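Local atomic coordinates of Exo-beta-1,3-glucanase (Streptomyces sp. SirexAA-E, PDB entry 4PEY), a protein that hydrolyses laminarin and laminarioligosaccharides as an exo-beta-1,3-glucanase of glycoside hydrolase family 55, releasing glucose and laminaribiose. Residues 343-348 against 382-387; 399-404 against 436-441; 455-460 against 494-499. The protein carries 1 engineered substitution. One frame throughout, in Å; residues are numbered along the deposited sequence. Where two conformers were deposited one is given.

In the fold
The three contacts join successive coils of the C-terminal beta-helix, and along the chain each closes before the next opens. Contact 1 lies near the outside of the fold, its centre about 12 Å from that of contact 2; the two meet through packing alone, Ser386 CB lying 3.7 Å from Val401 CG1. Contacts 2 and 3 are about 10 Å apart between centres and share polar links: His437 N probably bonds Ala458 O at 2.8 Å, and Glu436 OE2 is 3.0 Å from Gln456 NE2. Both border the active-site pocket with its bound laminaritriose, which contact 1 does not reach: the side chain of Ser386 stays about 14 Å from a bound glucose.

Contact 1. Residues 343-348 against 382-387; sequences PVNSET and KATTSI
Two neighbouring coils of the parallel beta-helix meet here at a corner, where 343-348 leads into strand 348-352 and 382-387 into strand 385-389. Parallel bridges pair Ser346 with Ala383 and Thr348 with Thr385; the chains turn at Glu347 and Thr384, between the bridges, and the second turns again at Ser386. Ser346 N donates to Lys382 O, Thr384 N returns a bond to Ser346 O at 2.9 Å, and Thr385 N continues the ladder to Glu347 O. That last carbonyl also accepts from a water.

Asn345 makes the side-chain hydrogen bond of the contact. With CG anti to the backbone N (chi1 -170°), its amide is directed over the adjacent coil and crosses the Thr384 side chain at about a right angle. ND2 donates almost straight to Thr384 OG1 (3.0 Å, 168° at the hydrogen), and the hydroxyl oxygen lies in the amide plane. On the other branch OD1 lies 3.1 Å from Ala383 N, at too poor an angle for a hydrogen bond, with Ala383 CA and Lys382 CB also beside it. The Lys382 chain then runs out fully extended, its CD passing Pro343 O. Inside the corner Ser346 OG, away from 382-387, bonds Val321 O of the preceding coil. Further along, the Thr348 CA hydrogen points at Thr385 O, with carbon and oxygen 3.1 Å apart.

Contact 2. Residues 399-404 against 436-441; sequences TWVWRA and EHFNKY. With BGC (beta-D-glucopyranose), chain B.
Arg403, His437 and Glu436 bury the most surface in this contact. The Arg403 side chain runs out extended, CG anti to the backbone N, alongside the chain at His437 and Asn439. NH1 donates to His437 O at 3.0 Å and 168°, with the acceptor in the guanidinium plane. Asn439 OD1 lies over one guanidinium face but accepts its hydrogen bond from Ala417 N; it is not bonded to the arginine, whose NE goes to Asn415 O and whose NH2 forms a salt bridge with Asp462. Nearer the backbone, Arg403 CB sits over the centre of the Phe438 ring in a CH-pi contact. A methionine in place of Arg403 would probably leave His437 O without its NH1 donor and Asp462 without its mate, freeing the bend after Glu436 to shift.

Glu436 pairs with Trp402 in a parallel bridge of the beta-helix, at the point where strand 429-436 ends and the chain turns away; Glu436 N bonds Val401 O and Arg403 N bonds Glu436 O. On the pocket side, Trp400 NE1 reaches Glu436 OE1 at 2.9 Å, on the anti side and 33° out of the carboxylate plane. The same oxygen accepts from O3 of a glucose (2.6 Å), while OE2 accepts from O2 of that sugar and from Gln456 NE2. His437 brings its ring edge to the sugar, NE2 donating to O3 at 2.8 Å. Trp402 NE1 adds a more bent bond to O3, 138° at the hydrogen, and Trp400 CH2 packs against one face of the Trp402 indole.

Contact 3. Residues 455-460 against 494-499; sequences YQNAKA and MGSYCY. Engineered in segment 455-460: Ala458 (natural residue Glu). With BGC (beta-D-glucopyranose), chain C.
Asn457 and Ser496 turn their polar ends to each other on one face of the sheet, and Ser496 OG donates to Asn457 OD1 at 2.7 Å. From bridged positions, first torsions near anti on both residues bring OG and OD1 together. Tyr536 OH also bonds Ser496 OG, and Asn457 ND2 bonds Val435 O in the coil before. On this same face Met494 bends at its last torsion (chi3 72°), bringing CE to 3.7 Å from Tyr455 CB.

On the pocket face the Tyr497 ring lies back along its own strand, one face above Asn457 O. The Gln456 side chain crosses it at about a right angle, with amide and ring planes 23° apart and NE2 3.7 Å from CE2; the hydrogen bonds of this amide go to Glu436 OE2 from NE2 and to OE1 from Gln130 NE2. Gly495 has no side chain, and a CB there would be crowded by Tyr497 CE1. A water donates to both Tyr497 OH and Tyr455 O, and Gln174 also bonds the phenol.

The two strands belong to neighbouring coils of the parallel beta-helix, 10° apart in direction, and their ladder runs from Gly495 N on Tyr455 O to Lys459 N on Tyr497 O (2.8 Å). Beyond it, Tyr499 sets its ring face against a glucose, C6 lying 3.5 Å above the ring plane, over its centre. Ala458, engineered from the glutamate inferred to be the proton donor, points to the pocket face with only a methyl group, which cannot supply a proton; this is consistent with laminaritriose being seen bound and uncleaved.

Contact 1. Residues 343-348 against 382-387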
loop_
_atom_site.group_PDB
_atom_site.type_symbol
_atom_site.label_atom_id
_atom_site.label_comp_id
_atom_site.label_asym_id
_atom_site.label_seq_id
_atom_site.Cartn_x
_atom_site.Cartn_y
_atom_site.Cartn_z
ATOM N N PRO A 343 0.487 -19.877 -10.288
ATOM C CA PRO A 343 0.617 -19.963 -11.750
ATOM C C PRO A 343 -0.705 -20.283 -12.447
ATOM O O PRO A 343 -0.877 -19.928 -13.617
ATOM C CB PRO A 343 1.630 -21.098 -11.955
ATOM C CG PRO A 343 1.751 -21.774 -10.655
ATOM C CD PRO A 343 1.388 -20.806 -9.589
ATOM N N VAL A 344 -1.623 -20.941 -11.746
ATOM C CA VAL A 344 -2.958 -21.167 -12.300
ATOM C C VAL A 344 -3.788 -19.895 -12.172
ATOM O O VAL A 344 -3.929 -19.349 -11.075
ATOM C CB VAL A 344 -3.678 -22.327 -11.593
ATOM C CG1 VAL A 344 -5.109 -22.472 -12.111
ATOM C CG2 VAL A 344 -2.888 -23.617 -11.772
ATOM N N ASN A 345 -4.330 -19.415 -13.289
ATOM C CA ASN A 345 -5.063 -18.150 -13.283
ATOM C C ASN A 345 -6.223 -18.143 -12.305
ATOM O O ASN A 345 -7.063 -19.046 -12.335
ATOM C CB ASN A 345 -5.600 -17.836 -14.677
ATOM C CG ASN A 345 -6.158 -16.443 -14.776
ATOM O OD1 ASN A 345 -5.407 -15.467 -14.775
ATOM N ND2 ASN A 345 -7.480 -16.334 -14.876
ATOM N N SER A 346 -6.256 -17.118 -11.457
ATOM C CA SER A 346 -7.399 -16.851 -10.587
ATOM C C SER A 346 -8.284 -15.791 -11.226
ATOM O O SER A 346 -7.809 -14.729 -11.617
ATOM C CB SER A 346 -6.951 -16.382 -9.197
ATOM O OG SER A 346 -6.261 -17.399 -8.502
ATOM N N GLU A 347 -9.572 -16.079 -11.339
ATOM C CA GLU A 347 -10.509 -15.111 -11.893
ATOM C C GLU A 347 -10.459 -13.806 -11.090
ATOM O O GLU A 347 -10.465 -12.708 -11.660
ATOM C CB GLU A 347 -11.922 -15.695 -11.898
ATOM C CG GLU A 347 -12.966 -14.775 -12.485
ATOM C CD GLU A 347 -14.304 -15.461 -12.670
ATOM O OE1 GLU A 347 -14.403 -16.681 -12.397
ATOM O OE2 GLU A 347 -15.258 -14.777 -13.099
ATOM N N THR A 348 -10.396 -13.937 -9.769
ATOM C CA THR A 348 -10.168 -12.797 -8.873
ATOM C C THR A 348 -9.211 -13.227 -7.771
ATOM O O THR A 348 -9.185 -14.405 -7.420
ATOM C CB THR A 348 -11.463 -12.283 -8.215
ATOM O OG1 THR A 348 -12.038 -13.334 -7.426
ATOM C CG2 THR A 348 -12.480 -11.812 -9.250
ATOM N N LYS A 382 -0.729 -15.670 -12.420
ATOM C CA LYS A 382 -1.770 -15.129 -13.295
ATOM C C LYS A 382 -3.063 -14.859 -12.538
ATOM O O LYS A 382 -3.471 -15.662 -11.690
ATOM C CB LYS A 382 -2.076 -16.088 -14.452
ATOM C CG LYS A 382 -0.977 -16.232 -15.488
ATOM C CD LYS A 382 -1.388 -17.293 -16.496
ATOM C CE LYS A 382 -0.331 -17.527 -17.535
ATOM N NZ LYS A 382 -0.762 -18.619 -18.438
ATOM N N ALA A 383 -3.707 -13.736 -12.861
ATOM C CA ALA A 383 -5.050 -13.441 -12.368
ATOM C C ALA A 383 -5.764 -12.506 -13.340
ATOM O O ALA A 383 -5.138 -11.619 -13.910
ATOM C CB ALA A 383 -4.995 -12.821 -10.975
ATOM N N THR A 384 -7.071 -12.688 -13.514
ATOM C CA THR A 384 -7.831 -11.844 -14.443
ATOM C C THR A 384 -8.073 -10.452 -13.851
ATOM O O THR A 384 -7.727 -9.433 -14.468
ATOM C CB THR A 384 -9.165 -12.507 -14.827
ATOM O OG1 THR A 384 -8.890 -13.757 -15.477
ATOM C CG2 THR A 384 -9.953 -11.625 -15.778
ATOM N N THR A 385 -8.661 -10.407 -12.657
ATOM C CA THR A 385 -8.868 -9.154 -11.933
ATOM C C THR A 385 -8.325 -9.327 -10.515
ATOM O O THR A 385 -8.712 -10.258 -9.821
ATOM C CB THR A 385 -10.357 -8.751 -11.873
ATOM O OG1 THR A 385 -10.927 -8.792 -13.189
ATOM C CG2 THR A 385 -10.512 -7.353 -11.297
ATOM N N SER A 386 -7.441 -8.444 -10.078
ATOM C CA SER A 386 -6.810 -8.690 -8.786
ATOM C C SER A 386 -7.691 -8.342 -7.592
ATOM O O SER A 386 -7.904 -9.190 -6.726
ATOM C CB SER A 386 -5.470 -7.957 -8.700
ATOM O OG SER A 386 -4.496 -8.630 -9.492
ATOM N N ILE A 387 -8.213 -7.119 -7.532
ATOM C CA ILE A 387 -9.137 -6.768 -6.456
ATOM C C ILE A 387 -10.450 -6.247 -7.015
ATOM O O ILE A 387 -10.461 -5.311 -7.813
ATOM C CB ILE A 387 -8.559 -5.698 -5.498
ATOM C CG1 ILE A 387 -7.175 -6.109 -4.980
ATOM C CG2 ILE A 387 -9.551 -5.436 -4.349
ATOM C CD1 ILE A 387 -6.585 -5.146 -3.921
HETATM O O HOH W 1 -12.308 -11.271 -13.136
#

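Contact 2. Residues 399-404 against 436-441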
loop_
_atom_site.group_PDB
_atom_site.type_symbol
_atom_site.label_atom_id
_atom_site.label_comp_id
_atom_site.label_asym_id
_atom_site.label_seq_id
_atom_site.Cartn_x
_atom_site.Cartn_y
_atom_site.Cartn_z
ATOM N N THR A 399 -2.734 0.517 -0.891
ATOM C CA THR A 399 -2.591 -0.755 -1.574
ATOM C C THR A 399 -1.544 -0.611 -2.677
ATOM O O THR A 399 -1.351 0.475 -3.219
ATOM C CB THR A 399 -3.941 -1.247 -2.157
ATOM O OG1 THR A 399 -3.790 -2.578 -2.646
ATOM C CG2 THR A 399 -4.415 -0.363 -3.280
ATOM N N TRP A 400 -0.830 -1.703 -2.949
ATOM C CA TRP A 400 0.022 -1.822 -4.127
ATOM C C TRP A 400 -0.412 -3.080 -4.828
ATOM O O TRP A 400 -0.252 -4.181 -4.290
ATOM C CB TRP A 400 1.510 -1.910 -3.779
ATOM C CG TRP A 400 2.478 -1.869 -4.975
ATOM C CD1 TRP A 400 2.348 -1.146 -6.133
ATOM C CD2 TRP A 400 3.729 -2.576 -5.089
ATOM N NE1 TRP A 400 3.449 -1.353 -6.954
ATOM C CE2 TRP A 400 4.308 -2.221 -6.329
ATOM C CE3 TRP A 400 4.421 -3.460 -4.252
ATOM C CZ2 TRP A 400 5.542 -2.720 -6.745
ATOM C CZ3 TRP A 400 5.650 -3.964 -4.675
ATOM C CH2 TRP A 400 6.187 -3.605 -5.917
ATOM N N VAL A 401 -0.966 -2.910 -6.021
ATOM C CA VAL A 401 -1.455 -4.022 -6.811
ATOM C C VAL A 401 -0.549 -4.057 -8.033
ATOM O O VAL A 401 -0.575 -3.146 -8.859
ATOM C CB VAL A 401 -2.952 -3.837 -7.164
ATOM C CG1 VAL A 401 -3.459 -4.974 -8.036
ATOM C CG2 VAL A 401 -3.767 -3.730 -5.887
ATOM N N TRP A 402 0.263 -5.108 -8.131
ATOM C CA TRP A 402 1.451 -5.084 -8.985
ATOM C C TRP A 402 1.612 -6.322 -9.844
ATOM O O TRP A 402 1.885 -7.410 -9.328
ATOM C CB TRP A 402 2.690 -4.911 -8.099
ATOM C CG TRP A 402 4.055 -4.818 -8.763
ATOM C CD1 TRP A 402 4.565 -3.750 -9.455
ATOM C CD2 TRP A 402 5.107 -5.792 -8.704
ATOM N NE1 TRP A 402 5.867 -4.009 -9.844
ATOM C CE2 TRP A 402 6.219 -5.258 -9.399
ATOM C CE3 TRP A 402 5.216 -7.070 -8.139
ATOM C CZ2 TRP A 402 7.420 -5.956 -9.535
ATOM C CZ3 TRP A 402 6.404 -7.763 -8.288
ATOM C CH2 TRP A 402 7.492 -7.202 -8.975
ATOM N N ARG A 403 1.443 -6.160 -11.155
ATOM C CA ARG A 403 1.858 -7.197 -12.090
ATOM C C ARG A 403 3.375 -7.064 -12.251
ATOM O O ARG A 403 3.871 -5.992 -12.611
ATOM C CB ARG A 403 1.136 -7.072 -13.436
ATOM C CG ARG A 403 1.695 -8.026 -14.480
ATOM C CD ARG A 403 0.916 -8.036 -15.792
ATOM N NE ARG A 403 1.642 -8.842 -16.769
ATOM C CZ ARG A 403 2.416 -8.357 -17.735
ATOM N NH1 ARG A 403 2.544 -7.048 -17.927
ATOM N NH2 ARG A 403 3.058 -9.191 -18.528
ATOM N N ALA A 404 4.117 -8.131 -11.952
ATOM C CA ALA A 404 5.582 -8.040 -11.908
ATOM C C ALA A 404 6.183 -7.632 -13.257
ATOM O O ALA A 404 5.816 -8.178 -14.298
ATOM C CB ALA A 404 6.194 -9.370 -11.455
ATOM N N GLU A 436 0.036 -1.089 -10.914
ATOM C CA GLU A 436 1.010 -1.073 -12.023
ATOM C C GLU A 436 1.084 -2.310 -12.907
ATOM O O GLU A 436 1.032 -3.444 -12.413
ATOM C CB GLU A 436 2.426 -0.856 -11.491
ATOM C CG GLU A 436 2.630 0.304 -10.539
ATOM C CD GLU A 436 4.090 0.444 -10.212
ATOM O OE1 GLU A 436 4.597 -0.405 -9.439
ATOM O OE2 GLU A 436 4.743 1.357 -10.777
ATOM N N HIS A 437 1.236 -2.046 -14.210
ATOM C CA HIS A 437 1.731 -2.968 -15.241
ATOM C C HIS A 437 0.707 -3.962 -15.802
ATOM O O HIS A 437 1.093 -4.899 -16.502
ATOM C CB HIS A 437 2.954 -3.759 -14.742
ATOM C CG HIS A 437 4.047 -2.910 -14.166
ATOM N ND1 HIS A 437 4.580 -1.815 -14.818
ATOM C CD2 HIS A 437 4.716 -3.007 -12.989
ATOM C CE1 HIS A 437 5.520 -1.271 -14.065
ATOM N NE2 HIS A 437 5.619 -1.972 -12.949
ATOM N N PHE A 438 -0.584 -3.746 -15.554
ATOM C CA PHE A 438 -1.602 -4.686 -16.033
ATOM C C PHE A 438 -1.766 -4.637 -17.555
ATOM O O PHE A 438 -1.461 -3.619 -18.194
ATOM C CB PHE A 438 -2.914 -4.428 -15.282
ATOM C CG PHE A 438 -2.800 -4.833 -13.856
ATOM C CD1 PHE A 438 -3.129 -6.125 -13.465
ATOM C CD2 PHE A 438 -2.215 -3.979 -12.928
ATOM C CE1 PHE A 438 -2.936 -6.535 -12.160
ATOM C CE2 PHE A 438 -2.007 -4.385 -11.628
ATOM C CZ PHE A 438 -2.363 -5.669 -11.240
ATOM N N ASN A 439 -2.183 -5.756 -18.144
ATOM C CA ASN A 439 -2.262 -5.824 -19.606
ATOM C C ASN A 439 -3.367 -4.924 -20.162
ATOM O O ASN A 439 -3.266 -4.455 -21.298
ATOM C CB ASN A 439 -2.482 -7.269 -20.100
ATOM C CG ASN A 439 -1.339 -8.209 -19.736
ATOM O OD1 ASN A 439 -1.076 -8.456 -18.560
ATOM N ND2 ASN A 439 -0.691 -8.784 -20.750
ATOM N N LYS A 440 -4.415 -4.690 -19.371
ATOM C CA LYS A 440 -5.509 -3.812 -19.783
ATOM C C LYS A 440 -5.688 -2.669 -18.771
ATOM O O LYS A 440 -4.714 -1.974 -18.478
ATOM C CB LYS A 440 -6.786 -4.632 -19.994
ATOM C CG LYS A 440 -6.575 -5.700 -21.078
ATOM C CD LYS A 440 -7.850 -6.396 -21.499
ATOM C CE LYS A 440 -7.553 -7.416 -22.600
ATOM N NZ LYS A 440 -6.963 -6.775 -23.815
ATOM N N TYR A 441 -6.900 -2.444 -18.261
ATOM C CA TYR A 441 -7.123 -1.336 -17.329
ATOM C C TYR A 441 -6.540 -1.624 -15.950
ATOM O O TYR A 441 -6.988 -2.551 -15.267
ATOM C CB TYR A 441 -8.619 -1.039 -17.145
ATOM C CG TYR A 441 -9.372 -0.581 -18.368
ATOM C CD1 TYR A 441 -9.054 0.612 -19.005
ATOM C CD2 TYR A 441 -10.444 -1.317 -18.855
ATOM C CE1 TYR A 441 -9.767 1.045 -20.115
ATOM C CE2 TYR A 441 -11.163 -0.892 -19.953
ATOM C CZ TYR A 441 -10.817 0.287 -20.584
ATOM O OH TYR A 441 -11.539 0.707 -21.681
HETATM C C2 BGC B . 8.176 0.734 -11.064
HETATM C C3 BGC B . 8.113 -0.596 -10.319
HETATM C C4 BGC B . 9.195 -1.528 -10.842
HETATM C C5 BGC B . 10.552 -0.856 -10.716
HETATM C C6 BGC B . 11.663 -1.777 -11.197
HETATM C C1 BGC B . 9.602 1.286 -11.138
HETATM O O2 BGC B . 7.314 1.667 -10.427
HETATM O O3 BGC B . 6.851 -1.196 -10.518
HETATM O O4 BGC B . 9.179 -2.750 -10.141
HETATM O O5 BGC B . 10.541 0.299 -11.523
HETATM O O6 BGC B . 11.583 -1.914 -12.598
#

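Contact 3. Residues 455-460 against 494-499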
loop_
_atom_site.group_PDB
_atom_site.type_symbol
_atom_site.label_atom_id
_atom_site.label_comp_id
_atom_site.label_asym_id
_atom_site.label_seq_id
_atom_site.Cartn_x
_atom_site.Cartn_y
_atom_site.Cartn_z
ATOM N N TYR A 455 -2.803 8.708 -6.653
ATOM C CA TYR A 455 -2.697 7.530 -7.503
ATOM C C TYR A 455 -1.330 7.495 -8.156
ATOM O O TYR A 455 -0.855 8.512 -8.674
ATOM C CB TYR A 455 -3.784 7.526 -8.582
ATOM C CG TYR A 455 -3.777 6.312 -9.491
ATOM C CD1 TYR A 455 -3.869 5.029 -8.963
ATOM C CD2 TYR A 455 -3.705 6.447 -10.882
ATOM C CE1 TYR A 455 -3.882 3.911 -9.783
ATOM C CE2 TYR A 455 -3.728 5.330 -11.722
ATOM C CZ TYR A 455 -3.818 4.064 -11.167
ATOM O OH TYR A 455 -3.840 2.944 -11.975
ATOM N N GLN A 456 -0.695 6.327 -8.124
ATOM C CA GLN A 456 0.542 6.101 -8.871
ATOM C C GLN A 456 0.392 4.864 -9.733
ATOM O O GLN A 456 0.068 3.780 -9.229
ATOM C CB GLN A 456 1.751 5.942 -7.941
ATOM C CG GLN A 456 3.097 5.802 -8.706
ATOM C CD GLN A 456 3.468 4.363 -9.044
ATOM O OE1 GLN A 456 3.429 3.476 -8.185
ATOM N NE2 GLN A 456 3.828 4.126 -10.309
ATOM N N ASN A 457 0.615 5.033 -11.035
ATOM C CA ASN A 457 0.604 3.929 -11.973
ATOM C C ASN A 457 1.830 3.946 -12.867
ATOM O O ASN A 457 2.371 5.013 -13.167
ATOM C CB ASN A 457 -0.649 3.978 -12.849
ATOM C CG ASN A 457 -0.511 3.135 -14.103
ATOM O OD1 ASN A 457 -0.091 3.621 -15.160
ATOM N ND2 ASN A 457 -0.858 1.858 -13.993
ATOM N N ALA A 458 2.277 2.761 -13.272
ATOM C CA ALA A 458 3.131 2.634 -14.447
ATOM C C ALA A 458 2.480 1.594 -15.329
ATOM O O ALA A 458 1.968 0.589 -14.830
ATOM C CB ALA A 458 4.558 2.237 -14.083
ATOM N N LYS A 459 2.475 1.837 -16.636
ATOM C CA LYS A 459 1.863 0.907 -17.578
ATOM C C LYS A 459 2.766 -0.308 -17.790
ATOM O O LYS A 459 3.941 -0.289 -17.418
ATOM C CB LYS A 459 1.567 1.616 -18.905
ATOM C CG LYS A 459 0.451 2.677 -18.813
ATOM C CD LYS A 459 -0.903 2.102 -18.383
ATOM C CE LYS A 459 -1.417 1.032 -19.336
ATOM N NZ LYS A 459 -2.684 0.392 -18.864
ATOM N N ALA A 460 2.204 -1.372 -18.356
ATOM C CA ALA A 460 2.982 -2.563 -18.710
ATOM C C ALA A 460 4.175 -2.189 -19.586
ATOM O O ALA A 460 4.019 -1.453 -20.556
ATOM C CB ALA A 460 2.100 -3.578 -19.436
ATOM N N MET A 494 -2.736 12.477 -9.248
ATOM C CA MET A 494 -2.732 11.177 -9.913
ATOM C C MET A 494 -1.793 11.158 -11.103
ATOM O O MET A 494 -1.861 12.036 -11.963
ATOM C CB MET A 494 -4.150 10.817 -10.370
ATOM C CG MET A 494 -5.208 11.022 -9.287
ATOM S SD MET A 494 -6.889 10.718 -9.843
ATOM C CE MET A 494 -6.861 8.964 -9.981
ATOM N N GLY A 495 -0.940 10.137 -11.163
ATOM C CA GLY A 495 0.041 10.025 -12.232
ATOM C C GLY A 495 0.143 8.641 -12.841
ATOM O O GLY A 495 0.043 7.632 -12.132
ATOM N N SER A 496 0.343 8.602 -14.158
ATOM C CA SER A 496 0.593 7.360 -14.888
ATOM C C SER A 496 1.869 7.506 -15.709
ATOM O O SER A 496 2.023 8.499 -16.416
ATOM C CB SER A 496 -0.591 7.022 -15.804
ATOM O OG SER A 496 -0.311 5.895 -16.627
ATOM N N TYR A 497 2.774 6.529 -15.615
ATOM C CA TYR A 497 4.074 6.605 -16.298
ATOM C C TYR A 497 4.208 5.463 -17.303
ATOM O O TYR A 497 3.696 4.369 -17.064
ATOM C CB TYR A 497 5.241 6.551 -15.298
ATOM C CG TYR A 497 4.985 7.294 -14.006
ATOM C CD1 TYR A 497 4.374 8.548 -14.001
ATOM C CD2 TYR A 497 5.350 6.740 -12.785
ATOM C CE1 TYR A 497 4.114 9.216 -12.816
ATOM C CE2 TYR A 497 5.089 7.396 -11.599
ATOM C CZ TYR A 497 4.484 8.641 -11.619
ATOM O OH TYR A 497 4.232 9.301 -10.429
ATOM N N CYS A 498 4.885 5.694 -18.427
ATOM C CA CYS A 498 5.115 4.594 -19.362
ATOM C C CYS A 498 6.602 4.332 -19.582
ATOM O O CYS A 498 7.450 5.218 -19.465
ATOM C CB CYS A 498 4.411 4.833 -20.711
ATOM S SG CYS A 498 5.125 6.085 -21.808
ATOM N N TYR A 499 6.900 3.079 -19.885
ATOM C CA TYR A 499 8.250 2.632 -20.167
ATOM C C TYR A 499 8.104 1.392 -21.040
ATOM O O TYR A 499 8.308 0.260 -20.599
ATOM C CB TYR A 499 9.019 2.358 -18.871
ATOM C CG TYR A 499 10.447 1.888 -19.023
ATOM C CD1 TYR A 499 11.435 2.727 -19.539
ATOM C CD2 TYR A 499 10.818 0.614 -18.609
ATOM C CE1 TYR A 499 12.756 2.295 -19.655
ATOM C CE2 TYR A 499 12.122 0.177 -18.718
ATOM C CZ TYR A 499 13.085 1.012 -19.240
ATOM O OH TYR A 499 14.374 0.551 -19.333
HETATM C C2 BGC C . 10.996 4.178 -12.440
HETATM C C3 BGC C . 10.962 2.661 -12.572
HETATM C C4 BGC C . 11.201 2.266 -14.021
HETATM C C5 BGC C . 12.491 2.901 -14.512
HETATM C C6 BGC C . 12.749 2.520 -15.964
HETATM C C1 BGC C . 12.238 4.777 -13.087
HETATM O O2 BGC C . 11.007 4.507 -11.067
HETATM O O3 BGC C . 9.639 2.282 -12.134
HETATM O O4 BGC C . 11.247 0.855 -14.114
HETATM O O5 BGC C . 12.375 4.310 -14.417
HETATM O O6 BGC C . 13.984 3.069 -16.378
HETATM O O HOH W 2 1.860 9.537 -8.923
HETATM O O HOH W 3 4.770 1.214 -20.400
#